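Local atomic coordinates of 6-carboxyhexanoate--CoA ligase (Aquifex aeolicus, PDB entry 5TVA), a protein that is a ligase of the BioW family and binds adenosine monophosphate and coenzyme A. Residues R113-M118 with R215-S220; L179-D184 with P204-G209. One frame throughout, in Å; residues are numbered along the deposited sequence.

Interaction 1: R113-M118 with R215-S220; sequences RGAVLM and RVYFVS. With AMP (adenosine monophosphate), chain C.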
loop_
_atom_site.group_PDB
_atom_site.type_symbol
_atom_site.label_atom_id
_atom_site.label_comp_id
_atom_site.label_asym_id
_atom_site.label_seq_id
_atom_site.Cartn_x
_atom_site.Cartn_y
_atom_site.Cartn_z
ATOM N N ARG A 113 -4.331 9.922 5.410
ATOM C CA ARG A 113 -3.768 10.078 4.080
ATOM C C ARG A 113 -2.532 9.223 3.884
ATOM O O ARG A 113 -1.750 9.483 2.962
ATOM C CB ARG A 113 -3.432 11.545 3.804
ATOM C CG ARG A 113 -4.610 12.496 3.963
ATOM C CD ARG A 113 -4.191 13.959 3.836
ATOM N NE ARG A 113 -4.948 14.763 4.782
ATOM C CZ ARG A 113 -4.430 15.349 5.859
ATOM N NH1 ARG A 113 -3.127 15.262 6.111
ATOM N NH2 ARG A 113 -5.215 16.049 6.670
ATOM N N GLY A 114 -2.339 8.219 4.725
ATOM C CA GLY A 114 -1.120 7.434 4.675
ATOM C C GLY A 114 -1.122 6.388 5.765
ATOM O O GLY A 114 -2.119 6.190 6.458
ATOM N N ALA A 115 0.015 5.724 5.917
ATOM C CA ALA A 115 0.088 4.546 6.762
ATOM C C ALA A 115 0.554 4.893 8.178
ATOM O O ALA A 115 1.289 5.869 8.401
ATOM C CB ALA A 115 1.018 3.502 6.134
ATOM N N VAL A 116 0.076 4.087 9.139
ATOM C CA VAL A 116 0.634 4.047 10.488
ATOM C C VAL A 116 1.987 3.347 10.457
ATOM O O VAL A 116 2.150 2.303 9.806
ATOM C CB VAL A 116 -0.320 3.300 11.443
ATOM C CG1 VAL A 116 0.353 3.036 12.805
ATOM C CG2 VAL A 116 -1.652 4.041 11.612
ATOM N N LEU A 117 2.969 3.910 11.182
ATOM C CA LEU A 117 4.255 3.249 11.446
ATOM C C LEU A 117 4.213 2.728 12.880
ATOM O O LEU A 117 4.333 3.500 13.839
ATOM C CB LEU A 117 5.432 4.207 11.244
ATOM C CG LEU A 117 5.649 4.664 9.797
ATOM C CD1 LEU A 117 6.651 5.769 9.719
ATOM C CD2 LEU A 117 6.090 3.513 8.929
ATOM N N MET A 118 4.051 1.418 13.028
ATOM C CA MET A 118 3.906 0.806 14.344
ATOM C C MET A 118 5.197 0.121 14.777
ATOM O O MET A 118 5.735 -0.731 14.053
ATOM C CB MET A 118 2.751 -0.198 14.351
ATOM C CG MET A 118 2.699 -1.045 15.610
ATOM S SD MET A 118 1.095 -1.810 15.902
ATOM C CE MET A 118 0.078 -0.352 16.137
ATOM N N ARG A 215 -3.631 1.486 6.579
ATOM C CA ARG A 215 -2.479 0.607 6.518
ATOM C C ARG A 215 -1.668 0.785 7.794
ATOM O O ARG A 215 -1.530 1.900 8.309
ATOM C CB ARG A 215 -1.601 0.898 5.285
ATOM C CG ARG A 215 -2.080 0.249 4.003
ATOM C CD ARG A 215 -1.143 0.479 2.819
ATOM N NE ARG A 215 -1.855 1.217 1.792
ATOM C CZ ARG A 215 -2.281 0.726 0.630
ATOM N NH1 ARG A 215 -2.026 -0.522 0.264
ATOM N NH2 ARG A 215 -2.923 1.528 -0.184
ATOM N N VAL A 216 -1.145 -0.324 8.302
ATOM C CA VAL A 216 -0.212 -0.317 9.415
ATOM C C VAL A 216 1.062 -0.989 8.928
ATOM O O VAL A 216 1.019 -2.130 8.444
ATOM C CB VAL A 216 -0.777 -1.021 10.662
ATOM C CG1 VAL A 216 0.280 -1.050 11.792
ATOM C CG2 VAL A 216 -2.037 -0.311 11.140
ATOM N N TYR A 217 2.188 -0.272 9.035
ATOM C CA TYR A 217 3.505 -0.810 8.722
ATOM C C TYR A 217 4.186 -1.203 10.027
ATOM O O TYR A 217 4.346 -0.357 10.924
ATOM C CB TYR A 217 4.364 0.216 7.980
ATOM C CG TYR A 217 3.910 0.651 6.600
ATOM C CD1 TYR A 217 2.900 -0.032 5.914
ATOM C CD2 TYR A 217 4.515 1.745 5.965
ATOM C CE1 TYR A 217 2.501 0.363 4.657
ATOM C CE2 TYR A 217 4.112 2.155 4.691
ATOM C CZ TYR A 217 3.098 1.453 4.042
ATOM O OH TYR A 217 2.680 1.826 2.773
ATOM N N PHE A 218 4.627 -2.463 10.127
ATOM C CA PHE A 218 5.320 -2.939 11.328
ATOM C C PHE A 218 6.824 -2.771 11.121
ATOM O O PHE A 218 7.413 -3.452 10.268
ATOM C CB PHE A 218 4.953 -4.390 11.633
ATOM C CG PHE A 218 3.488 -4.586 11.938
ATOM C CD1 PHE A 218 2.997 -4.381 13.215
ATOM C CD2 PHE A 218 2.589 -4.940 10.926
ATOM C CE1 PHE A 218 1.648 -4.539 13.487
ATOM C CE2 PHE A 218 1.239 -5.103 11.199
ATOM C CZ PHE A 218 0.774 -4.913 12.471
ATOM N N VAL A 219 7.441 -1.859 11.893
ATOM C CA VAL A 219 8.842 -1.479 11.712
ATOM C C VAL A 219 9.607 -1.549 13.032
ATOM O O VAL A 219 9.066 -1.292 14.109
ATOM C CB VAL A 219 8.997 -0.049 11.124
ATOM C CG1 VAL A 219 8.315 0.084 9.756
ATOM C CG2 VAL A 219 8.483 0.996 12.107
ATOM N N SER A 220 10.893 -1.871 12.935
ATOM C CA SER A 220 11.781 -1.818 14.090
ATOM C C SER A 220 12.193 -0.369 14.333
ATOM O O SER A 220 12.733 0.276 13.426
ATOM C CB SER A 220 13.001 -2.698 13.845
ATOM O OG SER A 220 13.720 -2.901 15.046
HETATM P P AMP C . -6.017 2.749 -1.082
HETATM O O1P AMP C . -4.973 1.698 -1.388
HETATM O O2P AMP C . -5.821 3.956 -1.977
HETATM O O3P AMP C . -7.452 2.269 -0.894
HETATM O "O5'" AMP C . -5.688 3.285 0.387
HETATM C "C5'" AMP C . -6.021 2.544 1.561
HETATM C "C4'" AMP C . -5.557 3.293 2.790
HETATM O "O4'" AMP C . -4.116 3.157 2.903
HETATM C "C3'" AMP C . -5.832 4.797 2.751
HETATM O "O3'" AMP C . -7.053 5.149 3.378
HETATM C "C2'" AMP C . -4.618 5.428 3.415
HETATM O "O2'" AMP C . -4.818 5.527 4.817
HETATM C "C1'" AMP C . -3.514 4.403 3.139
HETATM N N9 AMP C . -2.685 4.747 1.961
HETATM C C8 AMP C . -3.118 5.166 0.756
HETATM N N7 AMP C . -2.074 5.405 -0.085
HETATM C C5 AMP C . -0.931 5.140 0.575
HETATM C C6 AMP C . 0.527 5.150 0.281
HETATM N N6 AMP C . 1.017 5.526 -0.921
HETATM N N1 AMP C . 1.375 4.782 1.282
HETATM C C2 AMP C . 0.927 4.420 2.493
HETATM N N3 AMP C . -0.376 4.384 2.821
HETATM C C4 AMP C . -1.342 4.713 1.928
HETATM O O HOH W 1 -3.980 4.133 7.690
#
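At the wall of the AMP pocket, V116-M118 pairs in parallel with V216-F218, in the register V116-V216, L117-Y217, M118-F218. Four backbone hydrogen bonds of 2.7-3.0 Å join the strands: V116 N to R215 O, Y217 N to V116 O, M118 N to Y217 O and V219 N to M118 O. The second is almost straight, 175° at the hydrogen.

On the face of L117 and Y217, A115 CB sits squarely over the phenol ring, a CH-pi contact 3.6 Å from A115 CB to the ring centroid of Y217 and 11° off the ring normal. L117 CD2 meets the same ring at its edge, 3.8 Å from Y217 CD2, and also approaches V219 CG1. With CG of Y217 set opposite its carbonyl carbon (chi1 -65°), the phenol extends toward the adenine; its OH comes close to AMP C2 and is hydrogen-bonded to T136 OG1, which fixes the far end of the ring. The face of V216 and F218 is apolar: M118 CB packs on V216 CG1 at 3.7 Å, while M118 SD makes an oblique Met-aromatic contact, 3.7 Å from F218 CE1, the two side chains running side by side. Helix 91-102 covers this face, with V93, A97 and I100 touching it.

Before the paired strand, where the G114-A115 loop passes the nucleotide, a water donates to G114 O and accepts from R215 N, bridging the two backbones. R215, bent in mid-chain, turns its guanidinium toward AMP: NE gives a weak hydrogen bond to the ribose O4', and NH1 is held by Y191 OH. The arrangement is that of a parallel pair at the margin of a mixed sheet, with the loop leading into the outermost strand forming part of a nucleotide pocket.

Interaction 2: L179-D184 with P204-G209; sequences LCWSDD and PLKEKG. With AMP (adenosine monophosphate), chain C.
The W181 indole has the backbone carbonyl of L205 over one face, L205 O standing 3.8 Å above the plane near the centre of the W181 ring system. L205 CB rests by the benzo part, 3.5 Å from W181 CE3, and L205 CD1 reaches the same carbon at 3.8 Å. The aliphatic chain of K206 passes obliquely at the pyrrole side. W181 CG lies between its own N and carbonyl carbon (chi1 64°), a rotamer that presents the ring to the 204-209 loop. Helix 91-102 also touches the indole, through L101 and S102, and R77 of helix 73-85 donates from NH2 to L205 O.

Here strand 177-181 of the mixed sheet runs out into a loop at the AMP site, and K206 pins that loop by its backbone. Extended beyond CG, the lysine brings NZ 2.9 Å from S182 O, with the nitrogen 47° out of the carbonyl plane. A second, weak bond joins K206 NZ to D184 O at 3.0 Å, and D210 O accepts a third. The ammonium is thus gripped by carbonyl oxygens, whereas the carboxylate oxygen D184 OD1 stays 6.1 Å from K206 NZ.

Within the anchored turn the loop meets the nucleotide: D183 OD1 is 2.8 Å from AMP O3P, and the hydroxyl of S182 lies nearby, 3.4 Å from OG to O3P.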
loop_
_atom_site.group_PDB
_atom_site.type_symbol
_atom_site.label_atom_id
_atom_site.label_comp_id
_atom_site.label_asym_id
_atom_site.label_seq_id
_atom_site.Cartn_x
_atom_site.Cartn_y
_atom_site.Cartn_z
ATOM N N LEU A 179 -0.339 -4.576 7.387
ATOM C CA LEU A 179 -1.774 -4.847 7.405
ATOM C C LEU A 179 -2.513 -3.764 6.623
ATOM O O LEU A 179 -2.255 -2.572 6.803
ATOM C CB LEU A 179 -2.318 -4.922 8.846
ATOM C CG LEU A 179 -3.839 -4.966 9.068
ATOM C CD1 LEU A 179 -4.445 -6.292 8.636
ATOM C CD2 LEU A 179 -4.198 -4.697 10.524
ATOM N N CYS A 180 -3.440 -4.174 5.753
ATOM C CA CYS A 180 -4.140 -3.223 4.892
ATOM C C CYS A 180 -5.541 -3.724 4.567
ATOM O O CYS A 180 -5.710 -4.878 4.150
ATOM C CB CYS A 180 -3.371 -3.000 3.581
ATOM S SG CYS A 180 -4.145 -1.877 2.343
ATOM N N TRP A 181 -6.530 -2.854 4.741
ATOM C CA TRP A 181 -7.775 -2.981 3.994
ATOM C C TRP A 181 -8.232 -1.600 3.538
ATOM O O TRP A 181 -7.812 -0.563 4.073
ATOM C CB TRP A 181 -8.871 -3.723 4.785
ATOM C CG TRP A 181 -9.379 -3.090 6.036
ATOM C CD1 TRP A 181 -10.275 -2.070 6.131
ATOM C CD2 TRP A 181 -9.075 -3.484 7.384
ATOM N NE1 TRP A 181 -10.530 -1.781 7.456
ATOM C CE2 TRP A 181 -9.810 -2.638 8.244
ATOM C CE3 TRP A 181 -8.241 -4.456 7.948
ATOM C CZ2 TRP A 181 -9.732 -2.730 9.634
ATOM C CZ3 TRP A 181 -8.168 -4.551 9.332
ATOM C CH2 TRP A 181 -8.908 -3.690 10.159
ATOM N N SER A 182 -9.108 -1.613 2.532
ATOM C CA SER A 182 -9.451 -0.421 1.767
ATOM C C SER A 182 -10.353 0.524 2.560
ATOM O O SER A 182 -11.065 0.126 3.484
ATOM C CB SER A 182 -10.132 -0.819 0.452
ATOM O OG SER A 182 -10.104 0.235 -0.500
ATOM N N ASP A 183 -10.280 1.805 2.201
ATOM C CA ASP A 183 -11.184 2.807 2.752
ATOM C C ASP A 183 -12.530 2.819 2.027
ATOM O O ASP A 183 -13.548 3.180 2.632
ATOM C CB ASP A 183 -10.523 4.187 2.688
ATOM C CG ASP A 183 -9.777 4.428 1.370
ATOM O OD1 ASP A 183 -9.430 3.442 0.672
ATOM O OD2 ASP A 183 -9.517 5.610 1.044
ATOM N N ASP A 184 -12.547 2.424 0.750
ATOM C CA ASP A 184 -13.766 2.345 -0.057
ATOM C C ASP A 184 -14.757 1.346 0.535
ATOM O O ASP A 184 -14.446 0.146 0.603
ATOM C CB ASP A 184 -13.412 1.939 -1.491
ATOM C CG ASP A 184 -14.635 1.543 -2.318
ATOM O OD1 ASP A 184 -15.762 1.997 -2.011
ATOM O OD2 ASP A 184 -14.457 0.776 -3.294
ATOM N N PRO A 204 -13.712 -11.091 4.352
ATOM C CA PRO A 204 -13.677 -9.629 4.338
ATOM C C PRO A 204 -13.136 -9.044 5.644
ATOM O O PRO A 204 -13.473 -9.524 6.730
ATOM C CB PRO A 204 -15.147 -9.262 4.151
ATOM C CG PRO A 204 -15.873 -10.353 4.925
ATOM C CD PRO A 204 -14.987 -11.590 4.904
ATOM N N LEU A 205 -12.314 -8.005 5.544
ATOM C CA LEU A 205 -11.782 -7.349 6.729
ATOM C C LEU A 205 -12.655 -6.187 7.207
ATOM O O LEU A 205 -12.321 -5.549 8.216
ATOM C CB LEU A 205 -10.339 -6.890 6.469
ATOM C CG LEU A 205 -9.299 -8.021 6.439
ATOM C CD1 LEU A 205 -7.947 -7.572 5.878
ATOM C CD2 LEU A 205 -9.125 -8.563 7.844
ATOM N N LYS A 206 -13.771 -5.917 6.528
ATOM C CA LYS A 206 -14.786 -5.010 7.056
ATOM C C LYS A 206 -16.133 -5.346 6.436
ATOM O O LYS A 206 -16.220 -6.000 5.389
ATOM C CB LYS A 206 -14.452 -3.541 6.783
ATOM C CG LYS A 206 -14.511 -3.170 5.312
ATOM C CD LYS A 206 -14.443 -1.676 5.117
ATOM C CE LYS A 206 -14.068 -1.340 3.697
ATOM N NZ LYS A 206 -13.955 0.127 3.535
ATOM N N GLU A 207 -17.183 -4.858 7.093
ATOM C CA GLU A 207 -18.524 -4.934 6.535
ATOM C C GLU A 207 -18.650 -4.008 5.335
ATOM O O GLU A 207 -18.163 -2.875 5.355
ATOM C CB GLU A 207 -19.563 -4.565 7.589
ATOM C CG GLU A 207 -20.688 -5.584 7.707
ATOM C CD GLU A 207 -20.181 -6.970 8.035
ATOM O OE1 GLU A 207 -20.209 -7.841 7.128
ATOM O OE2 GLU A 207 -19.758 -7.176 9.200
ATOM N N LYS A 208 -19.310 -4.500 4.285
ATOM C CA LYS A 208 -19.539 -3.739 3.062
ATOM C C LYS A 208 -20.392 -2.508 3.339
ATOM O O LYS A 208 -21.621 -2.570 3.261
ATOM C CB LYS A 208 -20.205 -4.629 2.009
ATOM C CG LYS A 208 -20.253 -4.037 0.607
ATOM C CD LYS A 208 -20.498 -5.138 -0.416
ATOM C CE LYS A 208 -20.138 -4.700 -1.836
ATOM N NZ LYS A 208 -19.271 -5.722 -2.515
ATOM N N GLY A 209 -19.745 -1.386 3.646
ATOM C CA GLY A 209 -20.441 -0.166 4.005
ATOM C C GLY A 209 -19.656 0.658 5.008
ATOM O O GLY A 209 -19.948 1.841 5.219
HETATM P P AMP C . -6.017 2.749 -1.082
HETATM O O1P AMP C . -4.973 1.698 -1.388
HETATM O O2P AMP C . -5.821 3.956 -1.977
HETATM O O3P AMP C . -7.452 2.269 -0.894
HETATM O "O5'" AMP C . -5.688 3.285 0.387
HETATM C "C5'" AMP C . -6.021 2.544 1.561
HETATM C "C4'" AMP C . -5.557 3.293 2.790
HETATM O "O4'" AMP C . -4.116 3.157 2.903
HETATM C "C3'" AMP C . -5.832 4.797 2.751
HETATM O "O3'" AMP C . -7.053 5.149 3.378
HETATM C "C2'" AMP C . -4.618 5.428 3.415
HETATM O "O2'" AMP C . -4.818 5.527 4.817
HETATM C "C1'" AMP C . -3.514 4.403 3.139
HETATM N N9 AMP C . -2.685 4.747 1.961
HETATM C C8 AMP C . -3.118 5.166 0.756
HETATM N N7 AMP C . -2.074 5.405 -0.085
HETATM C C5 AMP C . -0.931 5.140 0.575
HETATM C C6 AMP C . 0.527 5.150 0.281
HETATM N N6 AMP C . 1.017 5.526 -0.921
HETATM N N1 AMP C . 1.375 4.782 1.282
HETATM C C2 AMP C . 0.927 4.420 2.493
HETATM N N3 AMP C . -0.376 4.384 2.821
HETATM C C4 AMP C . -1.342 4.713 1.928
#

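Along the chain, 113-118 comes first, its strand lying at one margin of the mixed sheet. Helices 144-153 and 158-173 follow before strand 177-181 enters the sheet and leads into 179-184. Strands 190-194 and 198-203 then fold back, and 204-209 closes the short loop of interaction 2. Finally 215-220 closes the long loop of interaction 1, so the shorter loop lies wholly within the longer. Strand 214-219 inserts between 116-119 and 177-181, antiparallel to the latter, with a probable hydrogen bond from V216 N to L179 O (2.9 Å) joining the two contacts. Both reach AMP: interaction 1 chiefly at adenosine, interaction 2 near the phosphate.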